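Local coordinates for protein Cys-Gly metallodipeptidase DUG1 (PDB 4G1P) that hydrolyses the Cys-Gly dipeptide as a zinc- or manganese-dependent metallopeptidase of the M20A family and serves as the catalytic component of the yeast glutathione-degrading complex, at residues T6-K11 / V149-A154; S86-D91 / Q157-N162; L408-D413 / M465-A470. All coordinates share one frame; numbering follows the deposited sequence.

Interaction 1: residues T6-K11 / V149-A154; sequences TSVFQK and VDAFKA
The ring of Phe152 is covered on one face by the forked side chain of Val8 and on the opposite face by the edge of the Phe159 ring and by Pro160, while Ala469 lies at its rim near CE1. Val8 CG2 stands 3.9 Å from the centroid of the Phe152 ring and 18° off its normal, a CH-pi contact. The second methyl, Val8 CG1, sits 3.8 Å from Phe152 CD1, so both methyls rest on one face, side by side. CG1 of Val8 is anti to the backbone N (chi1 -174°), which turns both methyls across to the other helix. Val8 CG1 also reaches Ala151 CB at 4.1 Å. The segment axes pass 8.2 Å apart with Ala151 at the crossing, their directions differing by 115°.

One turn on, Lys11 lies alongside residues 151-154 with its aliphatic part. Lys11 CB is 3.7 Å from Ala151 O, and Lys11 CD packs at 4.0 Å on Ala154 CB; a bend at chi2 lays the chain over this last turn. The contact is therefore apolar and sheltered at Val8 but more open at Lys11 and Ala154. On another side of the second helix, Lys153 NZ bridges to Asp150 OD1 at 3.1 Å, and the same carboxylate is held by Arg22 and Ser56.

The contact fastens the N-terminal helix 5-14 to the C-terminal end of helix 135-154, which flanks the mixed sheet of the alpha/beta catalytic domain of this M20 peptidase and whose beginning carries the zinc ligand Asp137. Helix 458-477 closes the same core, Ala469 touching both Val8 and Phe152, and from strand 83-88 Phe88 packs against Lys153.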
loop_
_atom_site.group_PDB
_atom_site.type_symbol
_atom_site.label_atom_id
_atom_site.label_comp_id
_atom_site.label_asym_id
_atom_site.label_seq_id
_atom_site.Cartn_x
_atom_site.Cartn_y
_atom_site.Cartn_z
ATOM N N THR A 6 23.267 8.583 45.721
ATOM C CA THR A 6 22.526 7.470 46.298
ATOM C C THR A 6 21.146 7.924 46.754
ATOM O O THR A 6 20.184 7.166 46.694
ATOM C CB THR A 6 23.275 6.845 47.488
ATOM O OG1 THR A 6 23.336 7.787 48.563
ATOM C CG2 THR A 6 24.683 6.455 47.085
ATOM N N SER A 7 21.059 9.169 47.208
ATOM C CA SER A 7 19.783 9.757 47.586
ATOM C C SER A 7 18.902 9.851 46.351
ATOM O O SER A 7 17.758 9.406 46.352
ATOM C CB SER A 7 19.995 11.149 48.178
ATOM O OG SER A 7 19.994 11.110 49.592
ATOM N N VAL A 8 19.457 10.438 45.296
ATOM C CA VAL A 8 18.774 10.558 44.013
ATOM C C VAL A 8 18.433 9.183 43.419
ATOM O O VAL A 8 17.321 8.965 42.951
ATOM C CB VAL A 8 19.594 11.415 43.006
ATOM C CG1 VAL A 8 18.802 11.657 41.727
ATOM C CG2 VAL A 8 19.943 12.745 43.615
ATOM N N PHE A 9 19.379 8.254 43.462
ATOM C CA PHE A 9 19.117 6.905 42.970
ATOM C C PHE A 9 17.969 6.221 43.720
ATOM O O PHE A 9 17.189 5.469 43.131
ATOM C CB PHE A 9 20.373 6.041 43.057
ATOM C CG PHE A 9 21.392 6.356 42.019
ATOM C CD1 PHE A 9 21.224 7.437 41.161
ATOM C CD2 PHE A 9 22.505 5.563 41.874
ATOM C CE1 PHE A 9 22.167 7.735 40.192
ATOM C CE2 PHE A 9 23.441 5.847 40.901
ATOM C CZ PHE A 9 23.275 6.937 40.060
ATOM N N GLN A 10 17.870 6.484 45.018
ATOM C CA GLN A 10 16.823 5.903 45.835
ATOM C C GLN A 10 15.457 6.497 45.507
ATOM O O GLN A 10 14.433 5.795 45.491
ATOM C CB GLN A 10 17.131 6.113 47.305
ATOM C CG GLN A 10 18.184 5.185 47.843
ATOM C CD GLN A 10 18.530 5.511 49.283
ATOM O OE1 GLN A 10 17.857 6.332 49.915
ATOM N NE2 GLN A 10 19.574 4.863 49.815
ATOM N N LYS A 11 15.434 7.797 45.260
ATOM C CA LYS A 11 14.173 8.437 44.960
ATOM C C LYS A 11 13.691 8.001 43.589
ATOM O O LYS A 11 12.497 7.958 43.333
ATOM C CB LYS A 11 14.293 9.953 45.051
ATOM C CG LYS A 11 14.102 10.468 46.466
ATOM C CD LYS A 11 12.833 9.904 47.087
ATOM C CE LYS A 11 12.817 10.069 48.605
ATOM N NZ LYS A 11 11.453 9.841 49.174
ATOM N N VAL A 149 14.615 15.291 37.130
ATOM C CA VAL A 149 14.432 16.539 37.864
ATOM C C VAL A 149 13.586 16.290 39.115
ATOM O O VAL A 149 13.901 16.776 40.193
ATOM C CB VAL A 149 13.805 17.644 37.006
ATOM C CG1 VAL A 149 13.476 18.838 37.860
ATOM C CG2 VAL A 149 14.740 18.046 35.902
ATOM N N ASP A 150 12.546 15.482 38.983
ATOM C CA ASP A 150 11.697 15.184 40.113
ATOM C C ASP A 150 12.464 14.471 41.218
ATOM O O ASP A 150 12.242 14.725 42.396
ATOM C CB ASP A 150 10.501 14.338 39.683
ATOM C CG ASP A 150 9.444 15.151 38.989
ATOM O OD1 ASP A 150 9.496 16.395 39.101
ATOM O OD2 ASP A 150 8.560 14.550 38.340
ATOM N N ALA A 151 13.359 13.572 40.838
ATOM C CA ALA A 151 14.027 12.749 41.828
ATOM C C ALA A 151 14.994 13.582 42.661
ATOM O O ALA A 151 15.061 13.416 43.875
ATOM C CB ALA A 151 14.742 11.595 41.166
ATOM N N PHE A 152 15.743 14.467 42.006
ATOM C CA PHE A 152 16.575 15.429 42.713
ATOM C C PHE A 152 15.704 16.208 43.694
ATOM O O PHE A 152 16.076 16.408 44.855
ATOM C CB PHE A 152 17.282 16.390 41.737
ATOM C CG PHE A 152 18.581 15.861 41.196
ATOM C CD1 PHE A 152 18.610 15.104 40.034
ATOM C CD2 PHE A 152 19.772 16.097 41.866
ATOM C CE1 PHE A 152 19.808 14.599 39.536
ATOM C CE2 PHE A 152 20.975 15.594 41.381
ATOM C CZ PHE A 152 20.994 14.846 40.213
ATOM N N LYS A 153 14.530 16.621 43.230
ATOM C CA LYS A 153 13.634 17.403 44.065
ATOM C C LYS A 153 13.194 16.617 45.300
ATOM O O LYS A 153 13.329 17.093 46.420
ATOM C CB LYS A 153 12.433 17.886 43.260
ATOM C CG LYS A 153 12.234 19.394 43.295
ATOM C CD LYS A 153 11.662 19.919 41.976
ATOM C CE LYS A 153 10.452 19.095 41.545
ATOM N NZ LYS A 153 10.116 19.252 40.094
ATOM N N ALA A 154 12.702 15.403 45.096
ATOM C CA ALA A 154 12.205 14.572 46.195
ATOM C C ALA A 154 13.302 14.136 47.162
ATOM O O ALA A 154 13.030 13.826 48.319
ATOM C CB ALA A 154 11.483 13.349 45.656
#

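Interaction 2: residues S86-D91 / Q157-N162; sequences SRFGSD and QEFPVN
Residues 88-91 and 159-162 run nearly at right angles (86°) and come nearest at Gly89 and Asn162, whose CA atoms are 4.9 Å apart just where strand 83-88 gives out. Gly89 leaves the strand with positive phi (90°), and the chain then passes the side chain of Asn162. That amide grips Asp91 at both of its backbone polar atoms. Asp91 N donates to Asn162 OD1 at 2.8 Å, tilted from the carbonyl plane, and Asn162 ND2 donates to Asp91 O at 2.7 Å along an almost straight bond (167°) that lies close to the plane of the amide. Two bonds to one residue fix the rotation of the amide and let it pair with the chain much as a strand backbone would, after regular pairing has ended.

Phe88 and Phe159 form the apolar half. The edge of the Phe88 ring points at the face of Phe159 in a T-shaped pair, centroids 5.3 Å apart, with Phe88 CD1 3.8 Å from Phe159 CD2. With CG anti to the backbone N, the Phe88 ring extends from the strand to reach Phe159. The carboxylates of Asp91 and Glu158 stand near one another, OD2 of Asp91 being 5.0 Å from OE2 of Glu158; Lys94 bridges to both and probably offsets their repulsion, while Ser93 bonds the other oxygen of Asp91.

The loop after helix 135-154 is thus tied to the six-stranded mixed sheet of the alpha/beta domain, where strand 162-168 starts. Phe88 pairs through its backbone with Leu163 on that antiparallel neighbour, and Asn162 pairs with Lys95 and Val97 of the region of strand 96-102. Val149 of helix 135-154 touches Phe159, and Leu472 of helix 458-477 packs on the same ring.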
loop_
_atom_site.group_PDB
_atom_site.type_symbol
_atom_site.label_atom_id
_atom_site.label_comp_id
_atom_site.label_asym_id
_atom_site.label_seq_id
_atom_site.Cartn_x
_atom_site.Cartn_y
_atom_site.Cartn_z
ATOM N N SER A 86 12.015 24.858 27.586
ATOM C CA SER A 86 11.876 25.167 28.992
ATOM C C SER A 86 13.229 25.169 29.697
ATOM O O SER A 86 14.222 24.663 29.171
ATOM C CB SER A 86 10.933 24.175 29.659
ATOM O OG SER A 86 11.534 22.905 29.783
ATOM N N ARG A 87 13.271 25.764 30.881
ATOM C CA ARG A 87 14.486 25.773 31.675
ATOM C C ARG A 87 14.137 25.278 33.060
ATOM O O ARG A 87 13.009 25.461 33.536
ATOM C CB ARG A 87 15.104 27.174 31.751
ATOM C CG ARG A 87 14.590 28.151 30.685
ATOM C CD ARG A 87 15.219 29.560 30.756
ATOM N NE ARG A 87 16.495 29.581 30.059
ATOM C CZ ARG A 87 16.691 30.112 28.860
ATOM N NH1 ARG A 87 15.709 30.713 28.209
ATOM N NH2 ARG A 87 17.894 30.053 28.317
ATOM N N PHE A 88 15.095 24.619 33.696
ATOM C CA PHE A 88 14.978 24.300 35.111
ATOM C C PHE A 88 16.240 24.762 35.827
ATOM O O PHE A 88 17.330 24.237 35.601
ATOM C CB PHE A 88 14.720 22.812 35.354
ATOM C CG PHE A 88 14.540 22.473 36.799
ATOM C CD1 PHE A 88 15.633 22.138 37.589
ATOM C CD2 PHE A 88 13.282 22.517 37.382
ATOM C CE1 PHE A 88 15.470 21.839 38.928
ATOM C CE2 PHE A 88 13.116 22.220 38.722
ATOM C CZ PHE A 88 14.204 21.882 39.496
ATOM N N GLY A 89 16.067 25.753 36.694
ATOM C CA GLY A 89 17.169 26.411 37.365
ATOM C C GLY A 89 17.690 27.604 36.578
ATOM O O GLY A 89 17.617 27.638 35.348
ATOM N N SER A 90 18.208 28.596 37.291
ATOM C CA SER A 90 18.848 29.734 36.643
ATOM C C SER A 90 19.974 30.264 37.505
ATOM O O SER A 90 20.030 31.453 37.816
ATOM C CB SER A 90 17.841 30.844 36.285
ATOM O OG SER A 90 16.911 31.091 37.327
ATOM N N ASP A 91 20.869 29.357 37.882
ATOM C CA ASP A 91 22.051 29.699 38.659
ATOM C C ASP A 91 23.203 30.032 37.723
ATOM O O ASP A 91 23.685 29.176 36.992
ATOM C CB ASP A 91 22.423 28.539 39.575
ATOM C CG ASP A 91 23.568 28.869 40.508
ATOM O OD1 ASP A 91 24.437 29.697 40.158
ATOM O OD2 ASP A 91 23.613 28.275 41.604
ATOM N N GLN A 157 18.130 16.985 47.182
ATOM C CA GLN A 157 19.494 17.143 46.712
ATOM C C GLN A 157 19.592 18.267 45.667
ATOM O O GLN A 157 18.685 18.471 44.863
ATOM C CB GLN A 157 19.940 15.817 46.128
ATOM C CG GLN A 157 21.219 15.281 46.683
ATOM C CD GLN A 157 21.260 15.141 48.205
ATOM O OE1 GLN A 157 22.332 15.233 48.807
ATOM N NE2 GLN A 157 20.107 14.893 48.826
ATOM N N GLU A 158 20.692 19.005 45.683
ATOM C CA GLU A 158 20.852 20.135 44.768
ATOM C C GLU A 158 20.973 19.684 43.309
ATOM O O GLU A 158 21.793 18.819 42.988
ATOM C CB GLU A 158 22.077 20.956 45.164
ATOM C CG GLU A 158 22.128 22.322 44.534
ATOM C CD GLU A 158 23.376 23.087 44.919
ATOM O OE1 GLU A 158 23.982 22.767 45.967
ATOM O OE2 GLU A 158 23.757 24.009 44.169
ATOM N N PHE A 159 20.159 20.261 42.426
ATOM C CA PHE A 159 20.258 19.937 41.004
ATOM C C PHE A 159 21.562 20.509 40.445
ATOM O O PHE A 159 21.847 21.687 40.616
ATOM C CB PHE A 159 19.047 20.454 40.222
ATOM C CG PHE A 159 18.890 19.814 38.863
ATOM C CD1 PHE A 159 18.594 18.469 38.747
ATOM C CD2 PHE A 159 19.053 20.555 37.709
ATOM C CE1 PHE A 159 18.459 17.886 37.515
ATOM C CE2 PHE A 159 18.913 19.974 36.473
ATOM C CZ PHE A 159 18.622 18.635 36.372
ATOM N N PRO A 160 22.368 19.669 39.785
ATOM C CA PRO A 160 23.750 20.073 39.514
ATOM C C PRO A 160 23.943 21.045 38.351
ATOM O O PRO A 160 25.025 21.622 38.245
ATOM C CB PRO A 160 24.445 18.743 39.222
ATOM C CG PRO A 160 23.363 17.862 38.716
ATOM C CD PRO A 160 22.120 18.259 39.442
ATOM N N VAL A 161 22.948 21.225 37.484
ATOM C CA VAL A 161 23.125 22.137 36.357
ATOM C C VAL A 161 21.869 22.953 36.099
ATOM O O VAL A 161 20.865 22.750 36.746
ATOM C CB VAL A 161 23.498 21.397 35.036
ATOM C CG1 VAL A 161 24.731 20.500 35.206
ATOM C CG2 VAL A 161 22.300 20.606 34.507
ATOM N N ASN A 162 21.938 23.886 35.158
ATOM C CA ASN A 162 20.736 24.511 34.640
ATOM C C ASN A 162 20.279 23.719 33.428
ATOM O O ASN A 162 21.008 23.614 32.447
ATOM C CB ASN A 162 20.996 25.956 34.242
ATOM C CG ASN A 162 21.536 26.790 35.391
ATOM O OD1 ASN A 162 20.898 26.935 36.433
ATOM N ND2 ASN A 162 22.721 27.336 35.204
#

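Interaction 3: residues L408-D413 / M465-A470; sequences LVYGVD and MKTMAA
Val409 and Thr467 form the close centre of a helix-helix contact in the alpha/beta fold of this M20 peptidase, where the last turn of helix 397-410 rests on the middle of helix 458-477. The first of these helices ends here, Gly411 being the first residue to leave helical angles, with positive phi (66°). Val409 brings CG2 to 3.5 Å from Thr467 OG1 and to 3.9 Å from Lys466 CB, so the methyl settles between two consecutive residues of the partner helix. The hydroxyl it meets is not without a polar partner: beside its own backbone N (chi1 -64°), Thr467 OG1 bonds to Gly463 O one turn earlier, and Val409 merely packs against it.

Away from this centre the contact thins. On the solvent side Leu408 offers a single methyl, CD2, 4.0 Å from Ala470 CB. Lys466 contributes its CB, then runs off extended to a salt bridge with Asp13, leaving its charge outside the packing. Phe9 of helix 5-14 touches Leu408 and Lys466 and so fills in along that flank. On the other flank Tyr410, whose ring also meets Trp203 edge-to-face, carries Val409 CG1 over one face, 4.1 Å above its plane, and approaches the partner helix through CE2, 3.6 Å from Thr467 OG1.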
loop_
_atom_site.group_PDB
_atom_site.type_symbol
_atom_site.label_atom_id
_atom_site.label_comp_id
_atom_site.label_asym_id
_atom_site.label_seq_id
_atom_site.Cartn_x
_atom_site.Cartn_y
_atom_site.Cartn_z
ATOM N N LEU A 408 29.150 3.666 36.968
ATOM C CA LEU A 408 28.543 3.687 38.284
ATOM C C LEU A 408 27.275 2.857 38.361
ATOM O O LEU A 408 27.088 2.119 39.318
ATOM C CB LEU A 408 28.218 5.123 38.673
ATOM C CG LEU A 408 27.504 5.289 40.003
ATOM C CD1 LEU A 408 28.400 4.756 41.114
ATOM C CD2 LEU A 408 27.170 6.757 40.218
ATOM N N VAL A 409 26.411 2.977 37.354
ATOM C CA VAL A 409 25.099 2.342 37.385
ATOM C C VAL A 409 25.148 0.898 36.909
ATOM O O VAL A 409 24.594 0.006 37.546
ATOM C CB VAL A 409 24.070 3.115 36.519
ATOM C CG1 VAL A 409 22.731 2.395 36.490
ATOM C CG2 VAL A 409 23.905 4.543 37.016
ATOM N N TYR A 410 25.802 0.661 35.782
ATOM C CA TYR A 410 25.824 -0.684 35.214
ATOM C C TYR A 410 27.078 -1.503 35.541
ATOM O O TYR A 410 27.228 -2.624 35.059
ATOM C CB TYR A 410 25.637 -0.630 33.702
ATOM C CG TYR A 410 24.291 -0.134 33.247
ATOM C CD1 TYR A 410 23.181 -0.965 33.272
ATOM C CD2 TYR A 410 24.137 1.164 32.758
ATOM C CE1 TYR A 410 21.952 -0.516 32.827
ATOM C CE2 TYR A 410 22.914 1.627 32.321
ATOM C CZ TYR A 410 21.822 0.784 32.353
ATOM O OH TYR A 410 20.597 1.240 31.911
ATOM N N GLY A 411 27.979 -0.947 36.345
ATOM C CA GLY A 411 29.133 -1.691 36.819
ATOM C C GLY A 411 30.159 -2.100 35.775
ATOM O O GLY A 411 31.066 -2.877 36.079
ATOM N N VAL A 412 30.015 -1.607 34.546
ATOM C CA VAL A 412 31.028 -1.799 33.507
ATOM C C VAL A 412 31.186 -0.486 32.784
ATOM O O VAL A 412 30.339 0.388 32.904
ATOM C CB VAL A 412 30.628 -2.859 32.463
ATOM C CG1 VAL A 412 30.662 -4.248 33.059
ATOM C CG2 VAL A 412 29.244 -2.556 31.898
ATOM N N ASP A 413 32.272 -0.331 32.042
ATOM C CA ASP A 413 32.422 0.856 31.214
ATOM C C ASP A 413 31.707 0.606 29.890
ATOM O O ASP A 413 31.743 -0.499 29.356
ATOM C CB ASP A 413 33.898 1.216 31.007
ATOM C CG ASP A 413 34.581 1.676 32.298
ATOM O OD1 ASP A 413 34.196 2.738 32.843
ATOM O OD2 ASP A 413 35.515 0.984 32.764
ATOM N N MET A 465 17.781 6.385 33.797
ATOM C CA MET A 465 17.457 7.581 34.561
ATOM C C MET A 465 18.570 7.887 35.545
ATOM O O MET A 465 19.041 9.028 35.646
ATOM C CB MET A 465 16.135 7.414 35.299
ATOM C CG MET A 465 14.925 7.818 34.469
ATOM S SD MET A 465 13.366 7.685 35.373
ATOM C CE MET A 465 13.168 5.900 35.440
ATOM N N LYS A 466 18.986 6.849 36.265
ATOM C CA LYS A 466 20.080 6.955 37.204
ATOM C C LYS A 466 21.336 7.350 36.450
ATOM O O LYS A 466 22.136 8.128 36.959
ATOM C CB LYS A 466 20.270 5.633 37.945
ATOM C CG LYS A 466 19.078 5.264 38.823
ATOM C CD LYS A 466 19.223 3.886 39.442
ATOM C CE LYS A 466 18.156 3.632 40.506
ATOM N NZ LYS A 466 18.319 2.318 41.185
ATOM N N THR A 467 21.500 6.845 35.228
ATOM C CA THR A 467 22.673 7.215 34.444
ATOM C C THR A 467 22.603 8.684 34.019
ATOM O O THR A 467 23.608 9.406 34.032
ATOM C CB THR A 467 22.889 6.293 33.220
ATOM O OG1 THR A 467 23.167 4.965 33.668
ATOM C CG2 THR A 467 24.074 6.767 32.382
ATOM N N MET A 468 21.411 9.135 33.665
ATOM C CA MET A 468 21.227 10.539 33.351
ATOM C C MET A 468 21.520 11.406 34.580
ATOM O O MET A 468 22.114 12.481 34.474
ATOM C CB MET A 468 19.798 10.798 32.862
ATOM C CG MET A 468 19.436 10.222 31.506
ATOM S SD MET A 468 17.664 10.499 31.255
ATOM C CE MET A 468 17.445 10.247 29.489
ATOM N N ALA A 469 21.095 10.950 35.749
ATOM C CA ALA A 469 21.335 11.714 36.967
ATOM C C ALA A 469 22.831 11.842 37.281
ATOM O O ALA A 469 23.325 12.922 37.600
ATOM C CB ALA A 469 20.604 11.078 38.132
ATOM N N ALA A 470 23.561 10.740 37.191
ATOM C CA ALA A 470 24.970 10.784 37.542
ATOM C C ALA A 470 25.737 11.588 36.506
ATOM O O ALA A 470 26.650 12.347 36.842
ATOM C CB ALA A 470 25.544 9.393 37.679
#

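Interactions 1 and 2 share one core, their centres 14 Å apart: Val149 CG1 lies 3.5 Å from Phe88 CE2, and Phe152 O probably accepts a hydrogen bond from Gln157 N at 3.2 Å. Interaction 3, also centred 14 Å from interaction 1, joins it through Phe9, whose CZ lies 3.9 Å from Val409 CG2, and through Ala469. Interactions 2 and 3 do not touch, their nearest atoms being about 5 Å apart, so interaction 1 links them. All three lie away from the zinc ions and the bound cysteine and glycine; helix 135-154 spans from this cluster to the metal ligand Asp137. The second subunit touches none of these segments.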